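Local coordinates for glutamine amidotransferase type-2 domain-containing protein (Pseudomonas aeruginosa PAO1, PDB 1TE5) that is a predicted class-II glutamine amidotransferase of the Ntn fold, probably releasing ammonia from glutamine for transfer to an acceptor not yet identified, at residues Gly27-His32 with Asp204-Val209; Phe17-Leu22 with Asp34-Ala39; Leu137-Arg142 with Cys161-Lys166; Pro155-Ala160 with Trp179-Cys184; Ile78-Val83 with Asn90-Ile95. One frame throughout, in Å; residues are numbered along the deposited sequence.

Interaction 1 (Gly27-His32 with Asp204-Val209)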
# COMPACT_ATOMS: atom_id res chain seq x y z
N GLY A 27 -20.61 8.73 23.18
CA GLY A 27 -20.90 7.78 22.12
C GLY A 27 -20.19 8.09 20.81
O GLY A 27 -20.42 9.15 20.20
N GLY A 28 -19.34 7.18 20.36
CA GLY A 28 -18.62 7.37 19.12
C GLY A 28 -17.25 6.70 19.09
O GLY A 28 -17.10 5.58 18.60
N THR A 29 -16.27 7.40 19.64
CA THR A 29 -14.90 6.89 19.69
C THR A 29 -14.45 6.87 21.16
O THR A 29 -13.64 7.71 21.58
CB THR A 29 -13.96 7.76 18.82
OG1 THR A 29 -14.50 7.85 17.49
CG2 THR A 29 -12.56 7.16 18.76
N GLY A 30 -15.03 5.94 21.92
CA GLY A 30 -14.70 5.80 23.34
C GLY A 30 -13.45 4.97 23.57
O GLY A 30 -12.34 5.40 23.25
N PRO A 31 -13.58 3.77 24.16
CA PRO A 31 -12.40 2.95 24.38
C PRO A 31 -11.88 2.46 23.02
O PRO A 31 -10.70 2.21 22.84
CB PRO A 31 -12.94 1.82 25.26
CG PRO A 31 -14.33 1.66 24.76
CD PRO A 31 -14.79 3.09 24.66
N HIS A 32 -12.77 2.44 22.02
CA HIS A 32 -12.40 1.98 20.67
C HIS A 32 -12.41 3.09 19.61
O HIS A 32 -12.87 4.20 19.87
CB HIS A 32 -13.36 0.89 20.22
CG HIS A 32 -14.62 1.43 19.64
ND1 HIS A 32 -15.37 2.41 20.26
CD2 HIS A 32 -15.25 1.17 18.47
CE1 HIS A 32 -16.39 2.74 19.49
NE2 HIS A 32 -16.34 2.00 18.40
N ASP A 204 -14.28 16.48 12.00
CA ASP A 204 -15.26 15.49 12.36
C ASP A 204 -15.52 15.78 13.83
O ASP A 204 -15.43 16.89 14.30
CB ASP A 204 -14.67 14.14 12.18
CG ASP A 204 -15.63 13.05 11.83
OD1 ASP A 204 -15.22 11.99 11.37
OD2 ASP A 204 -16.86 13.30 12.01
N ALA A 205 -15.82 14.69 14.57
CA ALA A 205 -16.02 14.83 15.99
C ALA A 205 -14.74 14.38 16.68
O ALA A 205 -14.42 14.84 17.80
CB ALA A 205 -17.18 13.86 16.38
N ASP A 206 -14.05 13.47 16.01
CA ASP A 206 -12.78 12.89 16.51
C ASP A 206 -11.74 12.94 15.41
O ASP A 206 -10.87 12.06 15.38
CB ASP A 206 -12.98 11.41 16.91
CG ASP A 206 -13.86 11.25 18.13
OD1 ASP A 206 -13.48 11.77 19.20
OD2 ASP A 206 -14.96 10.67 18.01
N LEU A 207 -11.78 14.01 14.60
CA LEU A 207 -10.80 14.16 13.53
C LEU A 207 -10.67 15.62 13.10
O LEU A 207 -11.63 16.38 13.19
CB LEU A 207 -11.22 13.32 12.32
CG LEU A 207 -10.45 13.56 11.01
CD1 LEU A 207 -9.11 12.84 11.06
CD2 LEU A 207 -11.28 13.09 9.82
N THR A 208 -9.51 15.97 12.58
CA THR A 208 -9.23 17.32 12.11
C THR A 208 -8.26 17.26 10.93
O THR A 208 -7.21 16.63 11.02
CB THR A 208 -8.59 18.20 13.21
OG1 THR A 208 -9.61 18.71 14.09
CG2 THR A 208 -7.81 19.35 12.61
N VAL A 209 -8.64 17.87 9.82
CA VAL A 209 -7.76 17.90 8.67
C VAL A 209 -7.56 19.35 8.29
O VAL A 209 -8.49 20.05 7.91
CB VAL A 209 -8.31 17.05 7.49
CG1 VAL A 209 -9.82 17.14 7.39
CG2 VAL A 209 -7.65 17.48 6.20

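Interaction 2 (Phe17-Leu22 with Asp34-Ala39)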
# COMPACT_ATOMS: atom_id res chain seq x y z
N PHE A 17 -3.70 15.29 8.93
CA PHE A 17 -4.75 14.56 9.60
C PHE A 17 -4.36 14.48 11.05
O PHE A 17 -3.22 14.14 11.37
CB PHE A 17 -4.89 13.14 9.05
CG PHE A 17 -5.63 13.06 7.76
CD1 PHE A 17 -4.98 13.36 6.56
CD2 PHE A 17 -6.97 12.69 7.73
CE1 PHE A 17 -5.65 13.28 5.35
CE2 PHE A 17 -7.66 12.61 6.52
CZ PHE A 17 -7.00 12.91 5.32
N SER A 18 -5.30 14.84 11.92
CA SER A 18 -5.09 14.79 13.35
C SER A 18 -6.23 13.98 13.93
O SER A 18 -7.37 14.45 13.95
CB SER A 18 -5.08 16.19 13.96
OG SER A 18 -3.94 16.95 13.58
N PHE A 19 -5.96 12.72 14.25
CA PHE A 19 -6.97 11.89 14.89
C PHE A 19 -6.94 12.25 16.38
O PHE A 19 -5.87 12.24 17.00
CB PHE A 19 -6.66 10.41 14.72
CG PHE A 19 -7.04 9.86 13.39
CD1 PHE A 19 -8.30 9.29 13.20
CD2 PHE A 19 -6.16 9.93 12.32
CE1 PHE A 19 -8.67 8.79 11.95
CE2 PHE A 19 -6.52 9.43 11.06
CZ PHE A 19 -7.78 8.86 10.88
N THR A 20 -8.08 12.69 16.91
CA THR A 20 -8.12 13.01 18.33
C THR A 20 -7.91 11.66 19.03
O THR A 20 -8.54 10.67 18.67
CB THR A 20 -9.50 13.61 18.77
OG1 THR A 20 -9.71 14.89 18.16
CG2 THR A 20 -9.56 13.77 20.30
N GLY A 21 -6.96 11.62 19.96
CA GLY A 21 -6.69 10.40 20.70
C GLY A 21 -7.95 9.89 21.37
O GLY A 21 -8.86 10.67 21.67
N LEU A 22 -8.04 8.58 21.56
CA LEU A 22 -9.19 7.96 22.20
C LEU A 22 -9.56 8.62 23.54
O LEU A 22 -8.69 9.15 24.25
CB LEU A 22 -8.90 6.48 22.45
CG LEU A 22 -8.47 5.65 21.24
CD1 LEU A 22 -7.92 4.33 21.70
CD2 LEU A 22 -9.65 5.46 20.33
N ASP A 34 -13.27 3.58 15.21
CA ASP A 34 -13.77 3.00 13.97
C ASP A 34 -12.70 3.00 12.89
O ASP A 34 -11.92 3.93 12.76
CB ASP A 34 -14.99 3.77 13.46
CG ASP A 34 -16.30 3.26 14.03
OD1 ASP A 34 -17.32 3.97 13.87
OD2 ASP A 34 -16.33 2.16 14.61
N GLY A 35 -12.74 1.96 12.06
CA GLY A 35 -11.79 1.81 10.96
C GLY A 35 -11.65 2.99 10.01
O GLY A 35 -12.62 3.71 9.75
N TRP A 36 -10.44 3.19 9.49
CA TRP A 36 -10.18 4.31 8.59
C TRP A 36 -9.18 3.96 7.50
O TRP A 36 -8.49 2.95 7.58
CB TRP A 36 -9.66 5.50 9.40
CG TRP A 36 -8.42 5.17 10.16
CD1 TRP A 36 -8.34 4.50 11.35
CD2 TRP A 36 -7.07 5.42 9.75
NE1 TRP A 36 -7.03 4.30 11.70
CE2 TRP A 36 -6.22 4.86 10.73
CE3 TRP A 36 -6.49 6.06 8.65
CZ2 TRP A 36 -4.84 4.91 10.64
CZ3 TRP A 36 -5.11 6.11 8.56
CH2 TRP A 36 -4.30 5.53 9.56
N GLY A 37 -9.04 4.84 6.52
CA GLY A 37 -8.11 4.60 5.44
C GLY A 37 -7.85 5.87 4.68
O GLY A 37 -8.76 6.65 4.40
N ILE A 38 -6.58 6.11 4.36
CA ILE A 38 -6.19 7.30 3.62
C ILE A 38 -5.11 6.93 2.61
O ILE A 38 -4.02 6.50 2.97
CB ILE A 38 -5.62 8.37 4.57
CG1 ILE A 38 -6.67 8.78 5.59
CG2 ILE A 38 -5.15 9.58 3.77
CD1 ILE A 38 -6.13 9.56 6.76
N ALA A 39 -5.46 7.08 1.33
CA ALA A 39 -4.53 6.80 0.25
C ALA A 39 -4.31 8.11 -0.48
O ALA A 39 -5.21 8.93 -0.57
CB ALA A 39 -5.11 5.77 -0.69

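Interaction 3 (Leu137-Arg142 with Cys161-Lys166)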
# COMPACT_ATOMS: atom_id res chain seq x y z
N LEU A 137 -13.52 -2.97 -12.20
CA LEU A 137 -12.21 -3.06 -12.82
C LEU A 137 -12.23 -4.07 -13.95
O LEU A 137 -11.52 -3.90 -14.94
CB LEU A 137 -11.16 -3.45 -11.77
CG LEU A 137 -10.64 -2.34 -10.85
CD1 LEU A 137 -9.72 -2.92 -9.82
CD2 LEU A 137 -9.91 -1.28 -11.66
N ASN A 138 -13.03 -5.12 -13.79
CA ASN A 138 -13.14 -6.17 -14.80
C ASN A 138 -13.87 -5.68 -16.04
O ASN A 138 -13.59 -6.12 -17.15
CB ASN A 138 -13.86 -7.40 -14.23
CG ASN A 138 -13.02 -8.15 -13.23
OD1 ASN A 138 -13.52 -8.98 -12.47
ND2 ASN A 138 -11.71 -7.90 -13.24
N ARG A 139 -14.84 -4.79 -15.82
CA ARG A 139 -15.62 -4.22 -16.90
C ARG A 139 -14.79 -3.23 -17.70
O ARG A 139 -14.99 -3.06 -18.90
CB ARG A 139 -16.84 -3.49 -16.34
CG ARG A 139 -17.76 -4.37 -15.54
CD ARG A 139 -18.82 -3.51 -14.90
NE ARG A 139 -19.83 -4.31 -14.22
CZ ARG A 139 -21.13 -4.06 -14.29
NH1 ARG A 139 -21.99 -4.84 -13.64
NH2 ARG A 139 -21.58 -3.04 -15.02
N VAL A 140 -13.92 -2.50 -17.00
CA VAL A 140 -13.05 -1.53 -17.65
C VAL A 140 -11.96 -2.28 -18.43
O VAL A 140 -11.62 -1.88 -19.54
CB VAL A 140 -12.39 -0.55 -16.62
CG1 VAL A 140 -11.37 0.36 -17.30
CG2 VAL A 140 -13.45 0.31 -15.98
N ARG A 141 -11.43 -3.35 -17.84
CA ARG A 141 -10.38 -4.13 -18.48
C ARG A 141 -10.91 -4.89 -19.71
O ARG A 141 -10.21 -5.02 -20.71
CB ARG A 141 -9.73 -5.10 -17.47
CG ARG A 141 -8.66 -6.02 -18.08
CD ARG A 141 -7.28 -5.91 -17.40
NE ARG A 141 -6.14 -5.73 -18.31
CZ ARG A 141 -5.20 -4.79 -18.18
NH1 ARG A 141 -4.21 -4.72 -19.06
NH2 ARG A 141 -5.24 -3.92 -17.18
N ARG A 142 -12.15 -5.37 -19.64
CA ARG A 142 -12.75 -6.10 -20.75
C ARG A 142 -13.06 -5.16 -21.91
O ARG A 142 -12.74 -5.45 -23.07
CB ARG A 142 -14.01 -6.83 -20.30
CG ARG A 142 -14.38 -8.03 -21.16
CD ARG A 142 -15.48 -8.85 -20.50
NE ARG A 142 -15.91 -9.97 -21.33
CZ ARG A 142 -16.66 -9.85 -22.43
NH1 ARG A 142 -17.00 -10.93 -23.13
NH2 ARG A 142 -17.07 -8.65 -22.84
N CYS A 161 -21.66 1.93 -11.83
CA CYS A 161 -22.17 2.62 -10.65
C CYS A 161 -23.69 2.60 -10.64
O CYS A 161 -24.31 2.42 -9.58
CB CYS A 161 -21.66 4.05 -10.61
SG CYS A 161 -19.93 4.19 -10.08
N ASP A 162 -24.29 2.79 -11.81
CA ASP A 162 -25.74 2.78 -11.97
C ASP A 162 -26.32 1.44 -11.55
O ASP A 162 -27.36 1.38 -10.89
CB ASP A 162 -26.12 3.05 -13.43
CG ASP A 162 -26.57 4.48 -13.67
OD1 ASP A 162 -27.39 4.98 -12.87
OD2 ASP A 162 -26.10 5.09 -14.66
N GLU A 163 -25.67 0.37 -11.99
CA GLU A 163 -26.11 -0.97 -11.66
C GLU A 163 -25.98 -1.29 -10.18
O GLU A 163 -26.81 -2.00 -9.62
CB GLU A 163 -25.32 -2.01 -12.45
CG GLU A 163 -25.90 -2.34 -13.81
CD GLU A 163 -25.46 -3.71 -14.28
OE1 GLU A 163 -25.74 -4.69 -13.55
OE2 GLU A 163 -24.82 -3.79 -15.35
N TYR A 164 -24.88 -0.85 -9.58
CA TYR A 164 -24.63 -1.10 -8.17
C TYR A 164 -25.65 -0.38 -7.28
O TYR A 164 -26.08 -0.93 -6.27
CB TYR A 164 -23.21 -0.68 -7.78
CG TYR A 164 -22.10 -1.34 -8.58
CD1 TYR A 164 -22.28 -2.60 -9.15
CD2 TYR A 164 -20.89 -0.69 -8.79
CE1 TYR A 164 -21.28 -3.20 -9.91
CE2 TYR A 164 -19.89 -1.27 -9.55
CZ TYR A 164 -20.09 -2.52 -10.11
OH TYR A 164 -19.11 -3.08 -10.91
N ARG A 165 -26.03 0.83 -7.67
CA ARG A 165 -27.00 1.61 -6.89
C ARG A 165 -28.40 1.00 -6.94
O ARG A 165 -29.27 1.33 -6.14
CB ARG A 165 -27.01 3.08 -7.33
CG ARG A 165 -27.85 3.43 -8.55
CD ARG A 165 -27.38 4.76 -9.13
NE ARG A 165 -28.46 5.62 -9.61
CZ ARG A 165 -29.19 6.40 -8.82
NH1 ARG A 165 -30.15 7.16 -9.33
NH2 ARG A 165 -28.99 6.40 -7.51
N LYS A 166 -28.62 0.11 -7.91
CA LYS A 166 -29.90 -0.57 -8.04
C LYS A 166 -30.02 -1.63 -6.95
O LYS A 166 -31.11 -2.12 -6.65
CB LYS A 166 -30.04 -1.17 -9.45
CG LYS A 166 -31.21 -2.13 -9.67
CD LYS A 166 -30.79 -3.58 -9.44
CE LYS A 166 -31.98 -4.54 -9.44
NZ LYS A 166 -31.53 -5.93 -9.12

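Interaction 4 (Pro155-Ala160 with Trp179-Cys184)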
# COMPACT_ATOMS: atom_id res chain seq x y z
N PRO A 155 -17.87 6.23 -19.64
CA PRO A 155 -19.18 5.57 -19.71
C PRO A 155 -19.26 4.26 -18.95
O PRO A 155 -20.29 3.96 -18.34
CB PRO A 155 -19.37 5.36 -21.21
CG PRO A 155 -18.67 6.53 -21.80
CD PRO A 155 -17.40 6.57 -20.99
N VAL A 156 -18.20 3.45 -19.02
CA VAL A 156 -18.20 2.17 -18.31
C VAL A 156 -18.25 2.38 -16.80
O VAL A 156 -18.85 1.58 -16.10
CB VAL A 156 -17.00 1.28 -18.71
CG1 VAL A 156 -15.71 1.98 -18.49
CG2 VAL A 156 -17.02 -0.01 -17.93
N LEU A 157 -17.64 3.46 -16.32
CA LEU A 157 -17.63 3.78 -14.90
C LEU A 157 -19.05 4.09 -14.42
O LEU A 157 -19.50 3.57 -13.40
CB LEU A 157 -16.76 5.01 -14.62
CG LEU A 157 -15.26 4.91 -14.85
CD1 LEU A 157 -14.60 6.25 -14.50
CD2 LEU A 157 -14.68 3.80 -14.00
N ILE A 158 -19.71 4.98 -15.16
CA ILE A 158 -21.08 5.41 -14.87
C ILE A 158 -22.05 4.24 -14.91
O ILE A 158 -22.98 4.15 -14.10
CB ILE A 158 -21.54 6.46 -15.90
CG1 ILE A 158 -20.50 7.56 -16.04
CG2 ILE A 158 -22.89 7.05 -15.49
CD1 ILE A 158 -20.67 8.42 -17.27
N SER A 159 -21.85 3.37 -15.90
CA SER A 159 -22.70 2.21 -16.08
C SER A 159 -22.69 1.30 -14.87
O SER A 159 -23.74 0.94 -14.34
CB SER A 159 -22.26 1.42 -17.32
OG SER A 159 -22.48 2.17 -18.51
N ALA A 160 -21.49 0.91 -14.45
CA ALA A 160 -21.31 0.03 -13.31
C ALA A 160 -21.90 0.63 -12.04
O ALA A 160 -22.54 -0.07 -11.25
CB ALA A 160 -19.84 -0.29 -13.11
N TRP A 179 -7.16 11.74 -12.36
CA TRP A 179 -8.50 12.21 -12.10
C TRP A 179 -9.08 11.52 -10.88
O TRP A 179 -8.61 10.47 -10.45
CB TRP A 179 -9.38 11.93 -13.31
CG TRP A 179 -9.16 10.57 -13.90
CD1 TRP A 179 -8.34 10.25 -14.95
CD2 TRP A 179 -9.72 9.33 -13.43
NE1 TRP A 179 -8.36 8.89 -15.15
CE2 TRP A 179 -9.19 8.30 -14.24
CE3 TRP A 179 -10.61 8.99 -12.40
CZ2 TRP A 179 -9.52 6.97 -14.05
CZ3 TRP A 179 -10.93 7.66 -12.21
CH2 TRP A 179 -10.39 6.67 -13.03
N LEU A 180 -10.16 12.10 -10.36
CA LEU A 180 -10.83 11.55 -9.21
C LEU A 180 -12.30 11.48 -9.55
O LEU A 180 -12.96 12.51 -9.64
CB LEU A 180 -10.60 12.46 -7.99
CG LEU A 180 -11.27 12.16 -6.65
CD1 LEU A 180 -11.34 10.69 -6.39
CD2 LEU A 180 -10.47 12.85 -5.57
N PHE A 181 -12.78 10.28 -9.82
CA PHE A 181 -14.17 10.04 -10.16
C PHE A 181 -15.00 10.00 -8.89
O PHE A 181 -14.66 9.32 -7.92
CB PHE A 181 -14.30 8.74 -10.93
CG PHE A 181 -15.71 8.40 -11.33
CD1 PHE A 181 -16.36 7.32 -10.77
CD2 PHE A 181 -16.37 9.15 -12.30
CE1 PHE A 181 -17.65 6.98 -11.15
CE2 PHE A 181 -17.66 8.82 -12.69
CZ PHE A 181 -18.30 7.73 -12.12
N THR A 182 -16.13 10.72 -8.87
CA THR A 182 -17.05 10.65 -7.71
C THR A 182 -18.42 10.22 -8.23
O THR A 182 -18.80 10.46 -9.38
CB THR A 182 -17.28 11.98 -6.93
OG1 THR A 182 -18.11 12.87 -7.67
CG2 THR A 182 -15.98 12.64 -6.66
N PHE A 183 -19.13 9.54 -7.37
CA PHE A 183 -20.48 9.05 -7.65
C PHE A 183 -21.30 9.14 -6.38
O PHE A 183 -20.90 8.63 -5.33
CB PHE A 183 -20.48 7.60 -8.16
CG PHE A 183 -21.83 7.12 -8.62
CD1 PHE A 183 -22.28 7.39 -9.91
CD2 PHE A 183 -22.68 6.42 -7.76
CE1 PHE A 183 -23.53 6.97 -10.33
CE2 PHE A 183 -23.93 6.00 -8.17
CZ PHE A 183 -24.36 6.27 -9.46
N CYS A 184 -22.46 9.78 -6.48
CA CYS A 184 -23.34 9.94 -5.33
C CYS A 184 -24.63 9.15 -5.48
O CYS A 184 -25.25 9.13 -6.55
CB CYS A 184 -23.66 11.42 -5.15
SG CYS A 184 -24.99 11.74 -3.99

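Interaction 5 (Ile78-Val83 with Asn90-Ile95)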
# COMPACT_ATOMS: atom_id res chain seq x y z
N ILE A 78 -13.23 7.26 6.45
CA ILE A 78 -13.13 7.28 7.91
C ILE A 78 -14.40 6.70 8.53
O ILE A 78 -15.48 6.73 7.92
CB ILE A 78 -12.92 8.73 8.41
CG1 ILE A 78 -11.80 9.40 7.61
CG2 ILE A 78 -12.58 8.74 9.90
CD1 ILE A 78 -10.47 8.70 7.65
N ARG A 79 -14.29 6.18 9.75
CA ARG A 79 -15.42 5.60 10.47
C ARG A 79 -16.24 4.65 9.62
O ARG A 79 -17.44 4.83 9.43
CB ARG A 79 -16.30 6.69 11.09
CG ARG A 79 -15.65 7.44 12.25
CD ARG A 79 -16.61 8.37 12.98
NE ARG A 79 -17.08 9.47 12.14
CZ ARG A 79 -18.29 9.52 11.59
NH1 ARG A 79 -18.63 10.56 10.83
NH2 ARG A 79 -19.16 8.54 11.79
N GLN A 80 -15.58 3.62 9.13
CA GLN A 80 -16.22 2.61 8.30
C GLN A 80 -17.05 1.71 9.20
O GLN A 80 -16.56 1.18 10.19
CB GLN A 80 -15.15 1.81 7.56
CG GLN A 80 -14.24 2.71 6.73
CD GLN A 80 -13.10 1.97 6.08
OE1 GLN A 80 -13.14 0.76 5.92
NE2 GLN A 80 -12.07 2.71 5.69
N ALA A 81 -18.32 1.55 8.84
CA ALA A 81 -19.27 0.73 9.60
C ALA A 81 -18.66 -0.58 10.06
O ALA A 81 -18.06 -1.31 9.28
CB ALA A 81 -20.52 0.47 8.78
N ASN A 82 -18.83 -0.85 11.35
CA ASN A 82 -18.32 -2.07 11.98
C ASN A 82 -19.10 -3.30 11.48
O ASN A 82 -18.84 -4.43 11.91
CB ASN A 82 -18.45 -1.99 13.52
CG ASN A 82 -18.01 -0.64 14.10
OD1 ASN A 82 -18.76 0.34 14.10
ND2 ASN A 82 -16.79 -0.60 14.63
N VAL A 83 -20.07 -3.06 10.60
CA VAL A 83 -20.91 -4.11 10.04
C VAL A 83 -20.17 -5.27 9.37
O VAL A 83 -19.24 -5.05 8.60
CB VAL A 83 -21.89 -3.51 8.97
CG1 VAL A 83 -21.12 -3.01 7.74
CG2 VAL A 83 -22.94 -4.53 8.56
N ASN A 90 -10.53 -6.05 4.99
CA ASN A 90 -11.88 -5.49 4.86
C ASN A 90 -11.93 -3.99 5.15
O ASN A 90 -13.01 -3.42 5.34
CB ASN A 90 -12.82 -6.28 5.75
CG ASN A 90 -13.05 -7.73 5.36
OD1 ASN A 90 -13.28 -8.03 4.19
ND2 ASN A 90 -12.96 -8.64 6.32
N THR A 91 -10.77 -3.35 5.14
CA THR A 91 -10.67 -1.92 5.41
C THR A 91 -10.39 -1.13 4.11
O THR A 91 -9.58 -1.55 3.29
CB THR A 91 -9.55 -1.67 6.45
OG1 THR A 91 -9.81 -2.46 7.62
CG2 THR A 91 -9.48 -0.22 6.84
N HIS A 92 -11.15 -0.04 3.91
CA HIS A 92 -11.04 0.84 2.75
C HIS A 92 -9.93 1.85 3.00
O HIS A 92 -9.62 2.15 4.14
CB HIS A 92 -12.32 1.67 2.56
CG HIS A 92 -13.57 0.88 2.33
ND1 HIS A 92 -13.88 -0.26 3.05
CD2 HIS A 92 -14.61 1.09 1.50
CE1 HIS A 92 -15.06 -0.70 2.68
NE2 HIS A 92 -15.53 0.10 1.73
N PRO A 93 -9.37 2.42 1.93
CA PRO A 93 -9.70 2.16 0.52
C PRO A 93 -8.93 0.96 -0.05
O PRO A 93 -8.06 0.42 0.62
CB PRO A 93 -9.32 3.48 -0.16
CG PRO A 93 -8.17 3.96 0.66
CD PRO A 93 -8.62 3.69 2.06
N PHE A 94 -9.27 0.55 -1.28
CA PHE A 94 -8.61 -0.58 -1.93
C PHE A 94 -7.81 -0.13 -3.15
O PHE A 94 -8.20 0.81 -3.85
CB PHE A 94 -9.65 -1.64 -2.33
CG PHE A 94 -10.47 -2.14 -1.18
CD1 PHE A 94 -11.78 -1.71 -1.00
CD2 PHE A 94 -9.93 -3.04 -0.27
CE1 PHE A 94 -12.53 -2.18 0.08
CE2 PHE A 94 -10.67 -3.51 0.81
CZ PHE A 94 -11.97 -3.08 0.98
N ILE A 95 -6.68 -0.79 -3.39
CA ILE A 95 -5.80 -0.46 -4.52
C ILE A 95 -5.60 -1.65 -5.45
O ILE A 95 -5.54 -2.80 -5.01
CB ILE A 95 -4.41 0.01 -4.02
CG1 ILE A 95 -4.57 1.13 -2.99
CG2 ILE A 95 -3.55 0.48 -5.20
CD1 ILE A 95 -3.25 1.64 -2.48

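Interaction 1 (Gly27-His32 with Asp204-Val209)
Thr-29 and Asp-206 make this contact by themselves, through one hydrogen bond in which Thr-29 OG1 donates to Asp-206 OD2 over 2.9 Å. Thr-29 OG1 lies anti to the carbonyl carbon, beside the backbone N (chi1 -54°), which turns the hydroxyl to the carboxylate. It comes down on the oxygen from above, 59° out of the carboxylate plane, the two side chains lying alongside each other and pointing opposite ways. Thr-29 CB follows behind, 3.2 Å from Asp-206 OD2. Both residues are buried, and nothing else of the two segments comes within contact distance. Asp-206 OD1 has the stronger partner, a salt bridge to Arg-25, and the carboxylate is thereby held at both oxygens. Around this point the contact is loose: Gly-27, Gly-28 and Ala-205 lie on the solvent side. The loop between strands 12-19 and 35-42 is thus pinned just ahead of strand 207-211, which runs antiparallel between strands 12-19 and 200-203.

Interaction 2 (Phe17-Leu22 with Asp34-Ala39)
Strand 17-19 and strand 35-39 run nearly antiparallel, at 167°, but their axes come no closer than 11.4 Å, so they are layered rather than hydrogen-bonded. Phe-17 sits across from Ile-38 and Phe-19 across from Trp-36, and all four side chains leave the backbone toward the opposite strand. Ile-38 places its terminal methyl over one face of the Phe-17 ring: CD1 lies 3.4 Å from the ring centroid and 15° off the normal, a close CH-pi contact. The extended end of the isoleucine is what carries CD1 that far out. The same Ile-38 CD1 also reaches the edge of the Phe-19 ring, more loosely, 4.3 Å from Phe-19 CE2.

The two strands belong to different antiparallel sheets, 12-19 to the four-stranded one and 35-42 to the seven-stranded one, within the class-II amidotransferase domain of the Ntn fold; this contact is part of the packing between them. Phe-19 then turns its far end onto Trp-36, CZ coming 3.7 Å from Trp-36 CD2 over a face of the indole. The planes of the phenyl and the five-membered ring are inclined by 49°, an oblique pairing. The indole also packs on Val-60 and Val-64 of helix 59-66.

Interaction 3 (Leu137-Arg142 with Cys161-Lys166)
Arg-139 of helix 128-143 reaches across to Glu-163 and Tyr-164 of helix 150-165, a polar bridge between the two helices that pack side by side in this Ntn-fold domain. Its chain is extended from CG to NE, which carries the guanidinium over to the second helix. There NH1 and NH2 both point to Glu-163 OE2, NH2 at 3.3 Å and NH1 at 3.5 Å. Both bonds of this salt bridge are weak and bent, and the carboxylate meets the guanidinium at its edge with the two planes 58° apart. The firmer partner is Asp-135, one turn back on the same helix: its OD2 takes a salt bridge from Arg-139 NE and also a hydrogen bond with Tyr-164 OH. One buried phenol and one NE are therefore satisfied by a single carboxylate oxygen, while Glu-163, on the exposed side, is a second and weaker anionic partner of the guanidinium. Tyr-164 OH itself lies over a face of the guanidinium, 3.6 Å from Arg-139 NE.

Interaction 4 (Pro155-Ala160 with Trp179-Cys184)
This is apolar helix-on-sheet packing: helix 150-165 lies against strand 180-183, in the middle of the six-stranded antiparallel sheet, and Leu-157 and Phe-181 carry the largest shares of the contact. Phe-181 stands up from the strand to meet the helix, and leucine and phenylalanine pass flank to flank. Leu-157 CD1 sits over one face of the phenyl ring, 4.1 Å from the centroid of Phe-181 and 15° off the normal, a CH-pi contact displaced toward the rim. Leu-157 CB covers the far end of the same ring, 4.0 Å from Phe-181 CZ. With Phe-181 CG anti to the backbone N (chi1 -180°), the ring rises toward the helix.

Such a layer is consistent with the alpha-beta-beta-alpha architecture of the Ntn fold, to which class-II glutamine amidotransferases belong and in which helices cover the outer faces of stacked antiparallel sheets. On the strand side Trp-179 adds a looser touch, its CH2 4.5 Å from Leu-157 CD1, and its indole meets Trp-103 edge-to-face. Leu-157 also packs on Leu-136 of helix 128-143. Ile-158 approaches from the next position of the helix, its CG1 4.5 Å from Phe-181 CZ, and then rests on Trp-243 of the neighbouring strand.

Interaction 5 (Ile78-Val83 with Asn90-Ile95)
Segment 78-83 turns a corner at Arg-79 and comes alongside the loop of 90-95, the nearest CA atoms being those of Gln-80 and Thr-91 at 7.7 Å. In this class-II amidotransferase (Ntn) domain it joins strand 73-80 of the seven-stranded sheet to the loop before strand 94-98 of the six-stranded sheet. Gln-80 OE1 accepts from His-92 N at 2.9 Å along an almost straight bond (175°). Gln-80 NE2 donates to His-92 O at 3.0 Å; that oxygen lies in the plane of the amide but is met from above its own carbonyl plane. The extended chain (chi2 174°) delivers the amide, its plane 69° from the imidazole. Gln-80 NE2 has its stronger partner in His-77 O, while His-92 NE2 bonds to Ser-129 OG. Turning the amide over would set donor against donor and acceptor against acceptor, so its orientation is probably fixed, and it ties down the backbone next to the cis peptide between His-92 and Pro-93.

How the interactions relate
Interactions 1 and 2 share the four-stranded sheet, where strands 12-19 and 207-211 are backbone-bonded neighbours, yet one is a single buried hydrogen bond and the other purely hydrocarbon and aromatic. Interactions 2 and 5 meet in the seven-stranded sheet through Gly-35 O and Gln-80 N, and again through Asp-34 and Asn-82; Arg-79 links interaction 5 to interaction 1 by its salt bridge to Asp-204. On the opposite side of the chain's centre from interactions 1 and 2, interactions 3 and 4 use helix 150-165: a charged, partly exposed bridge to helix 128-143 and an apolar layer on the six-stranded sheet. That sheet is also reached by interaction 5, where a buried side-chain amide is met by backbone partners.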